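Local coordinates for protein CocE/NonD family hydrolase (Staphylococcus aureus subsp. aureus COL, PDB 3III) that probably hydrolyses ester or amide bonds as an alpha/beta-hydrolase of the CocE/NonD family, with a natural substrate that remains unestablished, at residues N17-A21 / G22-I26; S157-N160 / G161-T165; V512-G515 / S516-I520. One frame throughout, in Å; residues are numbered along the deposited sequence.

Contact 1: N17-A21 / G22-I26; sequences NEVKA and GINHI
Asn-24 reaches back across a tight bend in the chain to Val-19 and Lys-20, closing the turn that leads into strand 22-30, an outermost strand of the large mixed sheet of the alpha/beta-hydrolase part. The contact is local. From Val-19 to Ala-21 the backbone runs nearly opposite to the strand that follows, and Gly-22 makes the corner. Its positive phi of 107° is a conformation that glycine adopts easily, and it lets the chain reverse directly beyond Ala-21. The methyl of Ala-21 faces away from the strand and touches Asp-43 on strand 36-47.

The turn is tied by one side-chain bond: Asn-24 ND2 donates to Lys-20 O at 2.8 Å. The bond is nearly straight at hydrogen (164°), enters almost in line with the carbonyl bond and lies close to the plane of the asparagine amide. Asn-24 CG stands anti to its own carbonyl carbon (chi1 -61°), which carries the amide into the bend. ND2 also donates to Met-40 O on strand 36-47, and these two acceptors restrain the rotation of the amide. Val-19 covers one face of this group. Its CG1 sits above the amide plane, 3.6 Å from Asn-24 CG and 3.3 Å from Asn-24 ND2. The other branch points down the strand, where Val-19 CG2 lies 4.4 Å from Ile-26 CG2 in a loose apolar contact. Both residues are buried, and both also pack on Thr-14.

Backbone bonds from Gly-22, Asn-24 and Ile-26 to Lys-42, Met-40 and Met-38 pair the strand antiparallel with 36-47. The Val-19 side chain is about 12 Å from a bound nickel ion, and Val-19 O accepts a hydrogen bond from Lys-42 NZ.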
loop_
_atom_site.group_PDB
_atom_site.type_symbol
_atom_site.label_atom_id
_atom_site.label_comp_id
_atom_site.label_asym_id
_atom_site.label_seq_id
_atom_site.Cartn_x
_atom_site.Cartn_y
_atom_site.Cartn_z
ATOM N N ASN A 17 28.614 -5.094 -9.045
ATOM C CA ASN A 17 28.886 -4.241 -10.179
ATOM C C ASN A 17 29.912 -4.855 -11.154
ATOM O O ASN A 17 30.134 -4.322 -12.230
ATOM C CB ASN A 17 29.314 -2.827 -9.695
ATOM C CG ASN A 17 28.168 -2.061 -8.988
ATOM O OD1 ASN A 17 26.991 -2.322 -9.240
ATOM N ND2 ASN A 17 28.516 -1.114 -8.112
ATOM N N GLU A 18 30.526 -5.983 -10.808
ATOM C CA GLU A 18 31.499 -6.591 -11.717
ATOM C C GLU A 18 30.997 -7.785 -12.570
ATOM O O GLU A 18 31.694 -8.239 -13.486
ATOM C CB GLU A 18 32.741 -6.960 -10.934
ATOM C CG GLU A 18 33.598 -5.707 -10.641
ATOM C CD GLU A 18 34.376 -5.807 -9.341
ATOM O OE1 GLU A 18 34.376 -6.927 -8.766
ATOM O OE2 GLU A 18 34.976 -4.775 -8.903
ATOM N N VAL A 19 29.780 -8.236 -12.302
ATOM C CA VAL A 19 29.173 -9.342 -13.027
ATOM C C VAL A 19 28.854 -8.919 -14.484
ATOM O O VAL A 19 28.368 -7.821 -14.750
ATOM C CB VAL A 19 27.922 -9.813 -12.286
ATOM C CG1 VAL A 19 27.255 -10.942 -13.004
ATOM C CG2 VAL A 19 28.302 -10.267 -10.862
ATOM N N LYS A 20 29.107 -9.804 -15.428
ATOM C CA LYS A 20 28.887 -9.484 -16.834
ATOM C C LYS A 20 27.748 -10.335 -17.374
ATOM O O LYS A 20 27.308 -11.264 -16.715
ATOM C CB LYS A 20 30.198 -9.671 -17.607
ATOM C CG LYS A 20 31.320 -8.619 -17.219
ATOM C CD LYS A 20 30.923 -7.143 -17.578
ATOM C CE LYS A 20 31.759 -6.048 -16.820
ATOM N NZ LYS A 20 31.566 -4.601 -17.315
ATOM N N ALA A 21 27.270 -10.004 -18.573
ATOM C CA ALA A 21 26.151 -10.714 -19.198
ATOM C C ALA A 21 26.489 -12.176 -19.339
ATOM O O ALA A 21 27.634 -12.526 -19.517
ATOM C CB ALA A 21 25.806 -10.127 -20.526
ATOM N N GLY A 22 25.472 -13.025 -19.235
ATOM C CA GLY A 22 25.662 -14.457 -19.407
ATOM C C GLY A 22 25.582 -15.211 -18.100
ATOM O O GLY A 22 25.087 -14.704 -17.080
ATOM N N ILE A 23 26.048 -16.457 -18.150
ATOM C CA ILE A 23 25.994 -17.351 -16.993
ATOM C C ILE A 23 27.211 -17.123 -16.128
ATOM O O ILE A 23 28.313 -17.207 -16.608
ATOM C CB ILE A 23 25.989 -18.806 -17.426
ATOM C CG1 ILE A 23 24.734 -19.122 -18.266
ATOM C CG2 ILE A 23 26.069 -19.698 -16.199
ATOM C CD1 ILE A 23 24.904 -20.421 -19.171
ATOM N N ASN A 24 26.999 -16.827 -14.859
ATOM C CA ASN A 24 28.056 -16.531 -13.914
ATOM C C ASN A 24 27.930 -17.443 -12.694
ATOM O O ASN A 24 26.812 -17.732 -12.239
ATOM C CB ASN A 24 27.925 -15.084 -13.423
ATOM C CG ASN A 24 28.054 -14.087 -14.543
ATOM O OD1 ASN A 24 29.168 -13.826 -14.970
ATOM N ND2 ASN A 24 26.932 -13.505 -15.005
ATOM N N HIS A 25 29.070 -17.892 -12.179
ATOM C CA HIS A 25 29.096 -18.492 -10.857
ATOM C C HIS A 25 29.480 -17.426 -9.897
ATOM O O HIS A 25 30.540 -16.832 -10.038
ATOM C CB HIS A 25 30.060 -19.635 -10.818
ATOM C CG HIS A 25 29.624 -20.779 -11.658
ATOM N ND1 HIS A 25 28.939 -21.859 -11.147
ATOM C CD2 HIS A 25 29.756 -21.006 -12.989
ATOM C CE1 HIS A 25 28.678 -22.716 -12.123
ATOM N NE2 HIS A 25 29.167 -22.225 -13.249
ATOM N N ILE A 26 28.597 -17.128 -8.956
ATOM C CA ILE A 26 28.806 -16.041 -8.039
ATOM C C ILE A 26 28.710 -16.543 -6.601
ATOM O O ILE A 26 28.271 -17.669 -6.360
ATOM C CB ILE A 26 27.785 -14.910 -8.296
ATOM C CG1 ILE A 26 26.398 -15.343 -7.865
ATOM C CG2 ILE A 26 27.812 -14.528 -9.793
ATOM C CD1 ILE A 26 25.400 -14.188 -7.620
#

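Contact 2: S157-N160 / G161-T165; sequences SWSN and GNIGT
Asn-160 closes an Asx turn onto Asn-162 where a short strand, 159-160, turns a corner at Gly-161 into strand 162-168 of the alpha/beta-hydrolase sheet. From CA the side chain sets out between its own backbone N and carbonyl carbon (chi1 78°), so that it folds over the residues that follow. CB passes beside the Gly-161 backbone, 3.6 Å from Gly-161 N. CG comes within 4.0 Å of Asn-162 N, and beyond it the amide divides. Asn-160 OD1 accepts a hydrogen bond from Asn-162 N at 2.9 Å, with the donor tilted 32° from the plane of the carbonyl, and also touches Asn-162 CB at 3.4 Å. Asn-160 ND2 points elsewhere: it and Asn-162 ND2 both donate to Leu-320 O, with the two amide planes turned 66° apart. Glu-322 OE2 accepts a further hydrogen bond from Asn-162 ND2, and Lys-187 NZ binds Asn-162 OD1.

One residue earlier the same device recurs as an ST turn, Gly-161 N donating to Ser-159 OG at 3.0 Å. The corner therefore has successive backbone N-H groups held by side-chain oxygens two residues back. Ile-163 CD1 lies 4.0 Å from Ser-159 OG, and the same side chain packs on helix 140-154 and on Val-69. A water donates to Asn-162 OD1 at 2.7 Å and, weakly, to Asn-160 O.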
loop_
_atom_site.group_PDB
_atom_site.type_symbol
_atom_site.label_atom_id
_atom_site.label_comp_id
_atom_site.label_asym_id
_atom_site.label_seq_id
_atom_site.Cartn_x
_atom_site.Cartn_y
_atom_site.Cartn_z
ATOM N N SER A 157 14.506 -25.266 -18.038
ATOM C CA SER A 157 15.104 -26.513 -17.560
ATOM C C SER A 157 15.206 -26.542 -16.022
ATOM O O SER A 157 15.104 -27.618 -15.397
ATOM C CB SER A 157 16.469 -26.704 -18.243
ATOM O OG SER A 157 17.359 -25.674 -17.800
ATOM N N TRP A 158 15.405 -25.386 -15.410
ATOM C CA TRP A 158 15.550 -25.292 -13.958
ATOM C C TRP A 158 14.232 -25.101 -13.203
ATOM O O TRP A 158 14.248 -24.861 -11.988
ATOM C CB TRP A 158 16.537 -24.169 -13.579
ATOM C CG TRP A 158 16.455 -22.923 -14.517
ATOM C CD1 TRP A 158 17.304 -22.606 -15.520
ATOM C CD2 TRP A 158 15.426 -21.927 -14.536
ATOM N NE1 TRP A 158 16.898 -21.446 -16.144
ATOM C CE2 TRP A 158 15.745 -21.013 -15.565
ATOM C CE3 TRP A 158 14.275 -21.709 -13.779
ATOM C CZ2 TRP A 158 14.957 -19.915 -15.854
ATOM C CZ3 TRP A 158 13.494 -20.613 -14.057
ATOM C CH2 TRP A 158 13.850 -19.712 -15.083
ATOM N N SER A 159 13.099 -25.194 -13.896
ATOM C CA SER A 159 11.822 -24.858 -13.289
ATOM C C SER A 159 10.983 -26.099 -13.072
ATOM O O SER A 159 10.825 -26.925 -13.973
ATOM C CB SER A 159 11.070 -23.860 -14.164
ATOM O OG SER A 159 9.743 -23.702 -13.683
ATOM N N ASN A 160 10.423 -26.203 -11.881
ATOM C CA ASN A 160 9.483 -27.273 -11.566
ATOM C C ASN A 160 8.072 -26.981 -12.048
ATOM O O ASN A 160 7.154 -27.737 -11.728
ATOM C CB ASN A 160 9.486 -27.652 -10.068
ATOM C CG ASN A 160 8.684 -26.645 -9.171
ATOM O OD1 ASN A 160 8.225 -25.607 -9.632
ATOM N ND2 ASN A 160 8.541 -26.968 -7.902
ATOM N N GLY A 161 7.896 -25.861 -12.758
ATOM C CA GLY A 161 6.588 -25.513 -13.321
ATOM C C GLY A 161 5.733 -24.576 -12.459
ATOM O O GLY A 161 4.725 -24.072 -12.941
ATOM N N ASN A 162 6.108 -24.368 -11.199
ATOM C CA ASN A 162 5.355 -23.574 -10.252
ATOM C C ASN A 162 6.071 -22.235 -10.004
ATOM O O ASN A 162 7.185 -22.177 -9.409
ATOM C CB ASN A 162 5.187 -24.299 -8.893
ATOM C CG ASN A 162 4.471 -25.619 -9.020
ATOM O OD1 ASN A 162 3.808 -25.862 -10.021
ATOM N ND2 ASN A 162 4.610 -26.494 -8.010
ATOM N N ILE A 163 5.405 -21.165 -10.432
ATOM C CA ILE A 163 5.892 -19.821 -10.225
ATOM C C ILE A 163 5.045 -19.129 -9.147
ATOM O O ILE A 163 3.806 -19.197 -9.143
ATOM C CB ILE A 163 5.821 -18.991 -11.496
ATOM C CG1 ILE A 163 6.373 -19.714 -12.761
ATOM C CG2 ILE A 163 6.318 -17.551 -11.219
ATOM C CD1 ILE A 163 7.581 -20.509 -12.708
ATOM N N GLY A 164 5.727 -18.493 -8.230
ATOM C CA GLY A 164 5.120 -17.652 -7.227
ATOM C C GLY A 164 5.749 -16.252 -7.323
ATOM O O GLY A 164 6.999 -16.072 -7.366
ATOM N N THR A 165 4.911 -15.235 -7.286
ATOM C CA THR A 165 5.397 -13.861 -7.302
ATOM C C THR A 165 5.461 -13.260 -5.924
ATOM O O THR A 165 4.723 -13.673 -5.009
ATOM C CB THR A 165 4.544 -12.995 -8.222
ATOM O OG1 THR A 165 3.182 -13.084 -7.821
ATOM C CG2 THR A 165 4.692 -13.421 -9.718
HETATM O O HOH W 1 3.801 -28.064 -11.650
#

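Contact 3: V512-G515 / S516-I520; sequences VVKG and SEIVI
This is a local contact in which the end of strand 508-514 is clasped by the loop that follows it, in the beta-sheet C-terminal domain of the S15 family. Lys-514 carries it. With CG anti to the backbone N (chi1 -165°) and the rest of the chain extended, the lysine lies along the returning loop, its CD 3.4 Å from Ser-516 O. At the end Lys-514 NZ donates to Glu-517 O at 3.2 Å, tilted 29° from the carbonyl plane, and to Lys-389 O from a neighbouring loop. Glu-517 turns its carboxylate the other way, to His-533 and Trp-456.

Ile-518 fills the hydrocarbon side of the clasp. Its CG1 rests 4.1 Å from Lys-514 CB, while CG2 meets Val-512 CG1 at 4.2 Å. Backbone bonds of Val-512 and Lys-514 to Gly-428 and Phe-426 hold the strand itself in its sheet.

A single water completes the polar end: it accepts from Lys-514 NZ at 3.1 Å, donates to Glu-517 O at 2.7 Å and is hydrogen-bonded to Ser-516 OG at 2.7 Å.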
loop_
_atom_site.group_PDB
_atom_site.type_symbol
_atom_site.label_atom_id
_atom_site.label_comp_id
_atom_site.label_asym_id
_atom_site.label_seq_id
_atom_site.Cartn_x
_atom_site.Cartn_y
_atom_site.Cartn_z
ATOM N N VAL A 512 -10.358 15.265 13.748
ATOM C CA VAL A 512 -9.945 16.591 13.329
ATOM C C VAL A 512 -10.430 16.766 11.880
ATOM O O VAL A 512 -10.288 15.855 11.069
ATOM C CB VAL A 512 -8.421 16.728 13.327
ATOM C CG1 VAL A 512 -7.989 18.103 12.800
ATOM C CG2 VAL A 512 -7.835 16.429 14.719
ATOM N N VAL A 513 -10.992 17.933 11.567
ATOM C CA VAL A 513 -11.368 18.287 10.216
ATOM C C VAL A 513 -10.703 19.623 9.900
ATOM O O VAL A 513 -10.777 20.589 10.701
ATOM C CB VAL A 513 -12.900 18.336 10.046
ATOM C CG1 VAL A 513 -13.265 18.695 8.550
ATOM C CG2 VAL A 513 -13.542 17.036 10.454
ATOM N N LYS A 514 -10.132 19.749 8.706
ATOM C CA LYS A 514 -9.292 20.888 8.412
ATOM C C LYS A 514 -9.268 21.122 6.904
ATOM O O LYS A 514 -9.592 20.225 6.116
ATOM C CB LYS A 514 -7.871 20.490 8.883
ATOM C CG LYS A 514 -6.913 21.622 9.006
ATOM C CD LYS A 514 -5.567 21.105 9.521
ATOM C CE LYS A 514 -4.692 22.248 9.880
ATOM N NZ LYS A 514 -3.253 21.934 9.786
ATOM N N GLY A 515 -8.828 22.309 6.483
ATOM C CA GLY A 515 -8.713 22.588 5.049
ATOM C C GLY A 515 -7.386 22.287 4.420
ATOM O O GLY A 515 -7.145 22.660 3.245
ATOM N N SER A 516 -6.513 21.639 5.169
ATOM C CA SER A 516 -5.197 21.260 4.664
ATOM C C SER A 516 -4.657 20.077 5.484
ATOM O O SER A 516 -5.305 19.631 6.430
ATOM C CB SER A 516 -4.237 22.494 4.657
ATOM O OG SER A 516 -4.095 23.045 5.954
ATOM N N GLU A 517 -3.476 19.574 5.115
ATOM C CA GLU A 517 -2.908 18.382 5.743
ATOM C C GLU A 517 -2.905 18.486 7.258
ATOM O O GLU A 517 -2.517 19.496 7.819
ATOM C CB GLU A 517 -1.487 18.103 5.244
ATOM C CG GLU A 517 -1.277 16.641 4.867
ATOM C CD GLU A 517 -2.062 16.250 3.667
ATOM O OE1 GLU A 517 -3.070 15.516 3.824
ATOM O OE2 GLU A 517 -1.621 16.601 2.554
ATOM N N ILE A 518 -3.315 17.408 7.907
ATOM C CA ILE A 518 -3.400 17.404 9.349
ATOM C C ILE A 518 -2.034 17.215 10.027
ATOM O O ILE A 518 -1.656 17.999 10.890
ATOM C CB ILE A 518 -4.475 16.420 9.801
ATOM C CG1 ILE A 518 -5.855 16.952 9.320
ATOM C CG2 ILE A 518 -4.464 16.284 11.342
ATOM C CD1 ILE A 518 -6.861 15.859 9.275
ATOM N N VAL A 519 -1.314 16.175 9.639
ATOM C CA VAL A 519 0.045 15.985 10.078
ATOM C C VAL A 519 0.911 16.662 9.038
ATOM O O VAL A 519 0.745 16.461 7.817
ATOM C CB VAL A 519 0.384 14.478 10.225
ATOM C CG1 VAL A 519 1.886 14.314 10.581
ATOM C CG2 VAL A 519 -0.526 13.786 11.285
ATOM N N ILE A 520 1.780 17.549 9.470
ATOM C CA ILE A 520 2.549 18.249 8.476
ATOM C C ILE A 520 3.944 17.663 8.343
ATOM O O ILE A 520 4.405 16.917 9.199
ATOM C CB ILE A 520 2.569 19.754 8.730
ATOM C CG1 ILE A 520 3.374 20.086 9.976
ATOM C CG2 ILE A 520 1.104 20.287 8.855
ATOM C CD1 ILE A 520 3.351 21.577 10.215
HETATM O O HOH W 2 -1.829 21.967 7.043
#

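Overall arrangement
All three contacts are short-range bends next to a beta-strand, divided between two sheets. Contacts 1 and 2 reach the same mixed sheet, contact 1 at an outermost strand and contact 2 at an interior one; their centres are about 22 Å apart and they do not touch. Contact 3 belongs to the five-stranded antiparallel sheet of the C-terminal domain, across the chain's centre, about 48 Å from contact 2 between centres. Contact 2 is the buried one, whereas contacts 1 and 3 are partly buried. Amide and hydroxyl groups bond to backbone in 157-165, a single amide does so in 17-26, and a lysine ammonium with a bridging water does so in 512-520.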